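Local coordinates for beta-Lactamase/D-Alanine Carboxypeptidase (Pseudomonas syringae pv. tomato, PDB 5EVI), which probably hydrolyses the amide bond of beta-lactam antibiotics to give substituted beta-amino acids, as a class C beta-lactamase linked to antibiotic resistance, at residues L32-T37 against Y45-A50; G149-Y154 against L296-A301. All coordinates share one frame; numbering follows the deposited sequence.

Interaction 1: L32-T37 against Y45-A50; sequences LSIAIT and YNYGVA. With SO4 (sulfate ion), chain O.
Tyr-45 faces Ile-34 as a hydrogen-bonded antiparallel pair in the hairpin of strands 31-38 and 43-48, the latter an outermost strand of the large sheet. Both backbone bonds close here: Ile-34 N to Tyr-45 O is 2.8 Å, and Tyr-45 N returns to Ile-34 O. With CG beside its own backbone N (chi1 -56°), the Tyr-45 ring slants across to Ile-36 on the neighbouring strand, and Ile-36 CD1 comes within 3.5 Å of Tyr-45 CE2. The Tyr-45 OH is hydrogen-bonded to Asp-13 of helix 9-20. Asn-46 turns to the other face, where its OD1 accepts from Ser-33 OG at 2.7 Å, the donor lying in the carbonyl plane; Ser-60 takes the Asn-46 amide nitrogen. Tyr-47 returns to the face of Tyr-45, pairing with Leu-32 through two 2.9 Å bonds, Tyr-47 N to Leu-32 O and Leu-32 N to Tyr-47 O. Leu-32 CD2 packs 4.1 Å from ring atom CD2 of Tyr-47. Gly-48 N gives a 3.1 Å bond to sulfate O4, and Arg-21 also holds this ion. The hairpin thus sets Tyr-45, Tyr-47 and Leu-32 against helix 9-20, Ile-34 against strand 337-343 and, on the Ser-33 side, a polar pair whose buried serine hydroxyl is engaged by two partners, Asn-46 and Ser-232.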
ATOM      1  N   LEU D  32       5.082  18.170  -3.733  1.00 23.13           N
ATOM      2  CA  LEU D  32       5.841  16.971  -3.371  1.00 23.00           C
ATOM      3  C   LEU D  32       6.266  17.024  -1.908  1.00 22.64           C
ATOM      4  O   LEU D  32       6.913  17.994  -1.482  1.00 22.62           O
ATOM      5  CB  LEU D  32       7.085  16.848  -4.241  1.00 22.97           C
ATOM      6  CG  LEU D  32       7.936  15.582  -4.060  1.00 23.79           C
ATOM      7  CD1 LEU D  32       7.296  14.455  -4.856  1.00 24.22           C
ATOM      8  CD2 LEU D  32       9.371  15.793  -4.504  1.00 23.77           C
ATOM      9  N   SER D  33       5.900  15.992  -1.152  1.00 22.12           N
ATOM     10  CA  SER D  33       6.342  15.834   0.228  1.00 21.38           C
ATOM     11  C   SER D  33       7.150  14.548   0.359  1.00 20.72           C
ATOM     12  O   SER D  33       6.749  13.516  -0.153  1.00 19.91           O
ATOM     13  CB  SER D  33       5.146  15.806   1.180  1.00 21.78           C
ATOM     14  OG  SER D  33       5.561  15.570   2.506  1.00 22.10           O
ATOM     15  N   ILE D  34       8.289  14.643   1.042  1.00 20.76           N
ATOM     16  CA  ILE D  34       9.225  13.517   1.254  1.00 20.81           C
ATOM     17  C   ILE D  34       9.499  13.405   2.755  1.00 20.86           C
ATOM     18  O   ILE D  34       9.828  14.403   3.385  1.00 21.70           O
ATOM     19  CB  ILE D  34      10.550  13.751   0.484  1.00 20.87           C
ATOM     20  CG1 ILE D  34      10.299  13.807  -1.023  1.00 21.24           C
ATOM     21  CG2 ILE D  34      11.598  12.684   0.816  1.00 20.86           C
ATOM     22  CD1 ILE D  34      11.463  14.320  -1.855  1.00 21.15           C
ATOM     23  N   ALA D  35       9.313  12.213   3.315  1.00 20.87           N
ATOM     24  CA  ALA D  35       9.754  11.870   4.672  1.00 21.24           C
ATOM     25  C   ALA D  35      10.867  10.834   4.579  1.00 21.59           C
ATOM     26  O   ALA D  35      10.747   9.899   3.800  1.00 21.99           O
ATOM     27  CB  ALA D  35       8.591  11.292   5.450  1.00 21.56           C
ATOM     28  N   ILE D  36      11.926  10.998   5.372  1.00 22.31           N
ATOM     29  CA  ILE D  36      12.979   9.982   5.516  1.00 22.88           C
ATOM     30  C   ILE D  36      13.143   9.621   6.988  1.00 23.16           C
ATOM     31  O   ILE D  36      13.121  10.500   7.845  1.00 23.11           O
ATOM     32  CB  ILE D  36      14.343  10.476   4.967  1.00 23.48           C
ATOM     33  CG1 ILE D  36      14.190  11.010   3.540  1.00 24.09           C
ATOM     34  CG2 ILE D  36      15.377   9.344   4.993  1.00 23.96           C
ATOM     35  CD1 ILE D  36      15.413  11.747   3.030  1.00 24.44           C
ATOM     36  N   THR D  37      13.334   8.333   7.279  1.00 23.35           N
ATOM     37  CA  THR D  37      13.608   7.898   8.647  1.00 23.61           C
ATOM     38  C   THR D  37      14.921   7.108   8.614  1.00 24.17           C
ATOM     39  O   THR D  37      15.152   6.322   7.697  1.00 23.13           O
ATOM     40  CB  THR D  37      12.418   7.142   9.282  1.00 23.32           C
ATOM     41  OG1 THR D  37      12.708   6.824  10.655  1.00 23.35           O
ATOM     42  CG2 THR D  37      12.041   5.890   8.488  1.00 23.33           C
ATOM     43  N   TYR D  45      11.018  16.999   3.838  1.00 33.06           N
ATOM     44  CA  TYR D  45      11.351  17.825   2.689  1.00 33.41           C
ATOM     45  C   TYR D  45      10.084  18.050   1.891  1.00 31.96           C
ATOM     46  O   TYR D  45       9.502  17.098   1.377  1.00 33.12           O
ATOM     47  CB  TYR D  45      12.384  17.124   1.811  1.00 34.02           C
ATOM     48  CG  TYR D  45      13.619  16.761   2.566  1.00 34.33           C
ATOM     49  CD1 TYR D  45      14.606  17.706   2.792  1.00 35.31           C
ATOM     50  CD2 TYR D  45      13.785  15.487   3.100  1.00 35.17           C
ATOM     51  CE1 TYR D  45      15.735  17.393   3.514  1.00 36.12           C
ATOM     52  CE2 TYR D  45      14.924  15.161   3.816  1.00 35.86           C
ATOM     53  CZ  TYR D  45      15.899  16.118   4.018  1.00 35.84           C
ATOM     54  OH  TYR D  45      17.031  15.803   4.729  1.00 39.36           O
ATOM     55  N   ASN D  46       9.656  19.303   1.811  1.00 30.53           N
ATOM     56  CA  ASN D  46       8.438  19.666   1.110  1.00 29.53           C
ATOM     57  C   ASN D  46       8.737  20.726   0.055  1.00 29.18           C
ATOM     58  O   ASN D  46       9.530  21.643   0.294  1.00 28.65           O
ATOM     59  CB  ASN D  46       7.392  20.147   2.106  1.00 29.39           C
ATOM     60  CG  ASN D  46       7.000  19.064   3.106  1.00 29.38           C
ATOM     61  OD1 ASN D  46       6.351  18.093   2.743  1.00 28.19           O
ATOM     62  ND2 ASN D  46       7.389  19.232   4.371  1.00 29.06           N
ATOM     63  N   TYR D  47       8.116  20.569  -1.116  1.00 27.87           N
ATOM     64  CA  TYR D  47       8.330  21.444  -2.270  1.00 27.83           C
ATOM     65  C   TYR D  47       7.009  21.702  -2.985  1.00 26.90           C
ATOM     66  O   TYR D  47       6.148  20.814  -3.057  1.00 25.68           O
ATOM     67  CB  TYR D  47       9.323  20.789  -3.232  1.00 28.15           C
ATOM     68  CG  TYR D  47      10.581  20.323  -2.534  1.00 28.43           C
ATOM     69  CD1 TYR D  47      11.534  21.242  -2.096  1.00 29.19           C
ATOM     70  CD2 TYR D  47      10.794  18.971  -2.258  1.00 28.32           C
ATOM     71  CE1 TYR D  47      12.681  20.824  -1.429  1.00 29.50           C
ATOM     72  CE2 TYR D  47      11.934  18.547  -1.594  1.00 28.55           C
ATOM     73  CZ  TYR D  47      12.877  19.476  -1.190  1.00 29.16           C
ATOM     74  OH  TYR D  47      14.002  19.055  -0.525  1.00 29.86           O
ATOM     75  N   GLY D  48       6.844  22.923  -3.485  1.00 27.15           N
ATOM     76  CA  GLY D  48       5.687  23.274  -4.307  1.00 26.73           C
ATOM     77  C   GLY D  48       4.414  23.469  -3.509  1.00 26.92           C
ATOM     78  O   GLY D  48       4.437  23.606  -2.269  1.00 26.92           O
ATOM     79  N   VAL D  49       3.297  23.478  -4.232  1.00 26.94           N
ATOM     80  CA  VAL D  49       1.986  23.761  -3.651  1.00 27.10           C
ATOM     81  C   VAL D  49       1.057  22.548  -3.712  1.00 26.83           C
ATOM     82  O   VAL D  49       1.127  21.723  -4.649  1.00 26.59           O
ATOM     83  CB  VAL D  49       1.337  25.006  -4.316  1.00 27.63           C
ATOM     84  CG1 VAL D  49       2.270  26.215  -4.193  1.00 28.39           C
ATOM     85  CG2 VAL D  49       0.983  24.755  -5.776  1.00 27.89           C
ATOM     86  N   ALA D  50       0.205  22.435  -2.699  1.00 26.72           N
ATOM     87  CA  ALA D  50      -0.787  21.353  -2.630  1.00 26.88           C
ATOM     88  C   ALA D  50      -1.960  21.602  -3.577  1.00 27.43           C
ATOM     89  O   ALA D  50      -2.656  20.655  -3.963  1.00 28.00           O
ATOM     90  CB  ALA D  50      -1.295  21.185  -1.203  1.00 26.59           C
TER
HETATM   91  S   SO4 O 401       9.050  25.682  -3.474  1.00 56.78           S
HETATM   92  O1  SO4 O 401       9.834  24.455  -3.730  1.00 56.24           O
HETATM   93  O2  SO4 O 401       9.979  26.805  -3.221  1.00 55.61           O
HETATM   94  O3  SO4 O 401       8.200  25.988  -4.650  1.00 57.22           O
HETATM   95  O4  SO4 O 401       8.182  25.478  -2.293  1.00 56.79           O

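Interaction 2: G149-Y154 against L296-A301; sequences GTHRTY and LNTQKA
Thr-153 and Thr-298 meet hydroxyl to hydroxyl just beyond the point where strand 151-152, at one border of the large antiparallel sheet, pairs with the start of strand 299-308. Only a short piece is regular sheet. Arg-152 and Gln-299 form the hydrogen-bonded pair, Arg-152 N to Gln-299 O at 2.8 Å and Gln-299 N to Arg-152 O at 3.0 Å. Farther on, Ala-301 N gives a nearly straight bond (168° at the hydrogen) to Thr-150 O, but arrives well above that carbonyl's plane. A water donates to the same oxygen. At the other end, a second water donates to both Tyr-154 O and Leu-296 O.

Among the polar side chains, His-151 ND1 donates to Thr-150 OG1 at 3.0 Å, and that hydroxyl is also hydrogen-bonded to Leu-147 O. Arg-152, bent at its second torsion (chi2 -89°), carries its guanidinium to Glu-276 in a salt bridge and to Gln-271, while Gln-299 NE2 is held by Met-295 O. The Tyr-154 hydroxyl bonds Ser-68, Lys-71 and Lys-318, an arrangement consistent with the SxxK, YxN and KTG active-site elements of class C beta-lactamases, so the chain leaving strand 151-152 leads into the probable catalytic pocket.

The apolar packing is lighter. Leu-296 lies alongside Tyr-154, its CD2 3.5 Å from Tyr-154 ring atom CD2, and Thr-298 CG2 sits 3.8 Å from His-151 CB.

In the threonine pair, Thr-153 OG1 and Thr-298 OG1 stand 2.6 Å apart, each beside its own backbone N; Tyr-146 OH is also hydrogen-bonded to Thr-153 OG1.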
ATOM      1  N   GLY D 149      -1.971 -19.855  -6.258  1.00 25.71           N
ATOM      2  CA  GLY D 149      -0.528 -19.789  -6.052  1.00 25.42           C
ATOM      3  C   GLY D 149       0.349 -20.062  -7.261  1.00 24.62           C
ATOM      4  O   GLY D 149       1.569 -19.902  -7.177  1.00 24.75           O
ATOM      5  N   THR D 150      -0.254 -20.433  -8.392  1.00 23.89           N
ATOM      6  CA  THR D 150       0.510 -20.788  -9.586  1.00 23.50           C
ATOM      7  C   THR D 150       0.819 -19.570 -10.431  1.00 22.85           C
ATOM      8  O   THR D 150       1.798 -19.557 -11.167  1.00 22.12           O
ATOM      9  CB  THR D 150      -0.230 -21.836 -10.428  1.00 23.64           C
ATOM     10  OG1 THR D 150      -1.476 -21.306 -10.875  1.00 23.73           O
ATOM     11  CG2 THR D 150      -0.506 -23.082  -9.595  1.00 24.08           C
ATOM     12  N   HIS D 151      -0.025 -18.542 -10.340  1.00 23.39           N
ATOM     13  CA  HIS D 151       0.221 -17.284 -11.041  1.00 23.53           C
ATOM     14  C   HIS D 151      -0.147 -16.106 -10.142  1.00 22.66           C
ATOM     15  O   HIS D 151      -0.753 -16.294  -9.076  1.00 22.42           O
ATOM     16  CB  HIS D 151      -0.550 -17.228 -12.362  1.00 24.61           C
ATOM     17  CG  HIS D 151      -0.163 -18.293 -13.351  1.00 25.54           C
ATOM     18  ND1 HIS D 151      -0.577 -19.605 -13.239  1.00 25.55           N
ATOM     19  CD2 HIS D 151       0.581 -18.229 -14.479  1.00 26.35           C
ATOM     20  CE1 HIS D 151      -0.102 -20.303 -14.254  1.00 26.18           C
ATOM     21  NE2 HIS D 151       0.604 -19.492 -15.024  1.00 26.55           N
ATOM     22  N   ARG D 152       0.249 -14.911 -10.571  1.00 21.95           N
ATOM     23  CA  ARG D 152       0.029 -13.676  -9.819  1.00 22.04           C
ATOM     24  C   ARG D 152      -0.555 -12.600 -10.740  1.00 21.08           C
ATOM     25  O   ARG D 152       0.078 -12.213 -11.729  1.00 22.09           O
ATOM     26  CB  ARG D 152       1.341 -13.214  -9.193  1.00 22.54           C
ATOM     27  CG  ARG D 152       1.211 -12.099  -8.132  1.00 23.42           C
ATOM     28  CD  ARG D 152       1.271 -10.728  -8.773  1.00 23.65           C
ATOM     29  NE  ARG D 152       1.645  -9.661  -7.840  1.00 24.07           N
ATOM     30  CZ  ARG D 152       1.823  -8.385  -8.194  1.00 23.84           C
ATOM     31  NH1 ARG D 152       1.684  -7.994  -9.462  1.00 24.17           N
ATOM     32  NH2 ARG D 152       2.155  -7.490  -7.265  1.00 23.83           N
ATOM     33  N   THR D 153      -1.741 -12.115 -10.370  1.00 20.12           N
ATOM     34  CA  THR D 153      -2.489 -11.126 -11.128  1.00 19.69           C
ATOM     35  C   THR D 153      -2.952 -10.049 -10.148  1.00 19.72           C
ATOM     36  O   THR D 153      -3.893 -10.233  -9.389  1.00 18.69           O
ATOM     37  CB  THR D 153      -3.659 -11.808 -11.860  1.00 20.21           C
ATOM     38  OG1 THR D 153      -3.122 -12.889 -12.614  1.00 20.05           O
ATOM     39  CG2 THR D 153      -4.384 -10.871 -12.805  1.00 20.02           C
ATOM     40  N   TYR D 154      -2.235  -8.939 -10.149  1.00 19.61           N
ATOM     41  CA  TYR D 154      -2.548  -7.802  -9.265  1.00 19.63           C
ATOM     42  C   TYR D 154      -3.993  -7.357  -9.525  1.00 19.67           C
ATOM     43  O   TYR D 154      -4.348  -7.117 -10.674  1.00 19.42           O
ATOM     44  CB  TYR D 154      -1.594  -6.664  -9.567  1.00 19.73           C
ATOM     45  CG  TYR D 154      -1.661  -5.504  -8.616  1.00 19.95           C
ATOM     46  CD1 TYR D 154      -0.912  -5.515  -7.444  1.00 20.17           C
ATOM     47  CD2 TYR D 154      -2.433  -4.368  -8.901  1.00 20.27           C
ATOM     48  CE1 TYR D 154      -0.933  -4.450  -6.566  1.00 19.99           C
ATOM     49  CE2 TYR D 154      -2.459  -3.286  -8.027  1.00 20.71           C
ATOM     50  CZ  TYR D 154      -1.708  -3.336  -6.856  1.00 20.96           C
ATOM     51  OH  TYR D 154      -1.720  -2.275  -5.971  1.00 21.42           O
ATOM     52  N   LEU D 296       1.532  -5.537 -13.789  1.00 29.01           N
ATOM     53  CA  LEU D 296       0.068  -5.614 -13.672  1.00 30.30           C
ATOM     54  C   LEU D 296      -0.557  -6.796 -14.443  1.00 30.80           C
ATOM     55  O   LEU D 296      -1.680  -7.185 -14.148  1.00 31.59           O
ATOM     56  CB  LEU D 296      -0.596  -4.304 -14.118  1.00 31.31           C
ATOM     57  CG  LEU D 296      -0.315  -3.052 -13.270  1.00 31.73           C
ATOM     58  CD1 LEU D 296      -0.875  -1.790 -13.918  1.00 32.87           C
ATOM     59  CD2 LEU D 296      -0.866  -3.231 -11.863  1.00 32.32           C
ATOM     60  N   ASN D 297       0.152  -7.366 -15.414  1.00 30.42           N
ATOM     61  CA  ASN D 297      -0.347  -8.540 -16.140  1.00 30.92           C
ATOM     62  C   ASN D 297       0.021  -9.829 -15.420  1.00 30.10           C
ATOM     63  O   ASN D 297       0.893  -9.837 -14.572  1.00 29.32           O
ATOM     64  CB  ASN D 297       0.202  -8.577 -17.563  1.00 31.42           C
ATOM     65  CG  ASN D 297      -0.256  -7.397 -18.410  1.00 32.29           C
ATOM     66  OD1 ASN D 297       0.281  -7.179 -19.491  1.00 35.05           O
ATOM     67  ND2 ASN D 297      -1.233  -6.627 -17.923  1.00 32.17           N
ATOM     68  N   THR D 298      -0.634 -10.923 -15.796  1.00 29.99           N
ATOM     69  CA  THR D 298      -0.504 -12.194 -15.084  1.00 30.23           C
ATOM     70  C   THR D 298       0.883 -12.796 -15.284  1.00 30.95           C
ATOM     71  O   THR D 298       1.316 -12.977 -16.414  1.00 30.76           O
ATOM     72  CB  THR D 298      -1.602 -13.175 -15.521  1.00 30.19           C
ATOM     73  OG1 THR D 298      -2.877 -12.605 -15.191  1.00 29.83           O
ATOM     74  CG2 THR D 298      -1.470 -14.511 -14.819  1.00 29.59           C
ATOM     75  N   GLN D 299       1.573 -13.074 -14.177  1.00 31.79           N
ATOM     76  CA  GLN D 299       2.917 -13.664 -14.183  1.00 32.83           C
ATOM     77  C   GLN D 299       2.844 -15.034 -13.548  1.00 33.03           C
ATOM     78  O   GLN D 299       1.940 -15.296 -12.760  1.00 31.92           O
ATOM     79  CB  GLN D 299       3.901 -12.838 -13.342  1.00 33.51           C
ATOM     80  CG  GLN D 299       4.593 -11.693 -14.066  1.00 34.83           C
ATOM     81  CD  GLN D 299       3.723 -10.472 -14.189  1.00 35.44           C
ATOM     82  OE1 GLN D 299       3.581  -9.902 -15.275  1.00 34.67           O
ATOM     83  NE2 GLN D 299       3.122 -10.057 -13.073  1.00 36.47           N
ATOM     84  N   LYS D 300       3.814 -15.886 -13.874  1.00 33.76           N
ATOM     85  CA  LYS D 300       4.023 -17.130 -13.148  1.00 34.60           C
ATOM     86  C   LYS D 300       4.554 -16.813 -11.745  1.00 33.82           C
ATOM     87  O   LYS D 300       5.330 -15.872 -11.561  1.00 32.50           O
ATOM     88  CB  LYS D 300       5.019 -18.026 -13.884  1.00 35.71           C
ATOM     89  CG  LYS D 300       5.303 -19.333 -13.161  1.00 37.32           C
ATOM     90  CD  LYS D 300       5.675 -20.462 -14.120  1.00 38.39           C
ATOM     91  CE  LYS D 300       5.624 -21.812 -13.426  1.00 39.28           C
ATOM     92  NZ  LYS D 300       6.364 -21.827 -12.128  1.00 39.55           N
ATOM     93  N   ALA D 301       4.121 -17.604 -10.769  1.00 34.60           N
ATOM     94  CA  ALA D 301       4.589 -17.481  -9.393  1.00 35.65           C
ATOM     95  C   ALA D 301       4.940 -18.857  -8.843  1.00 36.60           C
ATOM     96  O   ALA D 301       4.446 -19.873  -9.332  1.00 35.88           O
ATOM     97  CB  ALA D 301       3.526 -16.826  -8.522  1.00 35.95           C
TER
HETATM   98  O   HOH W   1       3.152 -21.836 -11.170  1.00 22.46           O
HETATM   99  O   HOH W   2      -3.922  -6.780 -13.192  1.00 16.65           O

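Overall arrangement
Interactions 1 and 2 involve the two outermost strands of the same antiparallel sheet, on opposite sides of the chain's centre, with their own centres about 34 Å apart and no touch between them. Interaction 1 is local, a hairpin closed by a short turn, and mostly buried; interaction 2 joins segments 142 residues apart and is only partly buried, with solvent-facing residues and bridging water. Regular backbone pairing carries much of both, but the side chains differ. Residues 32-37 and 45-50 rely on aromatic-aliphatic packing against helix 9-20, whereas 149-154 and 296-301 depend more on hydroxyls and water, and through Tyr-154 the 149-154 segment reaches the probable active site.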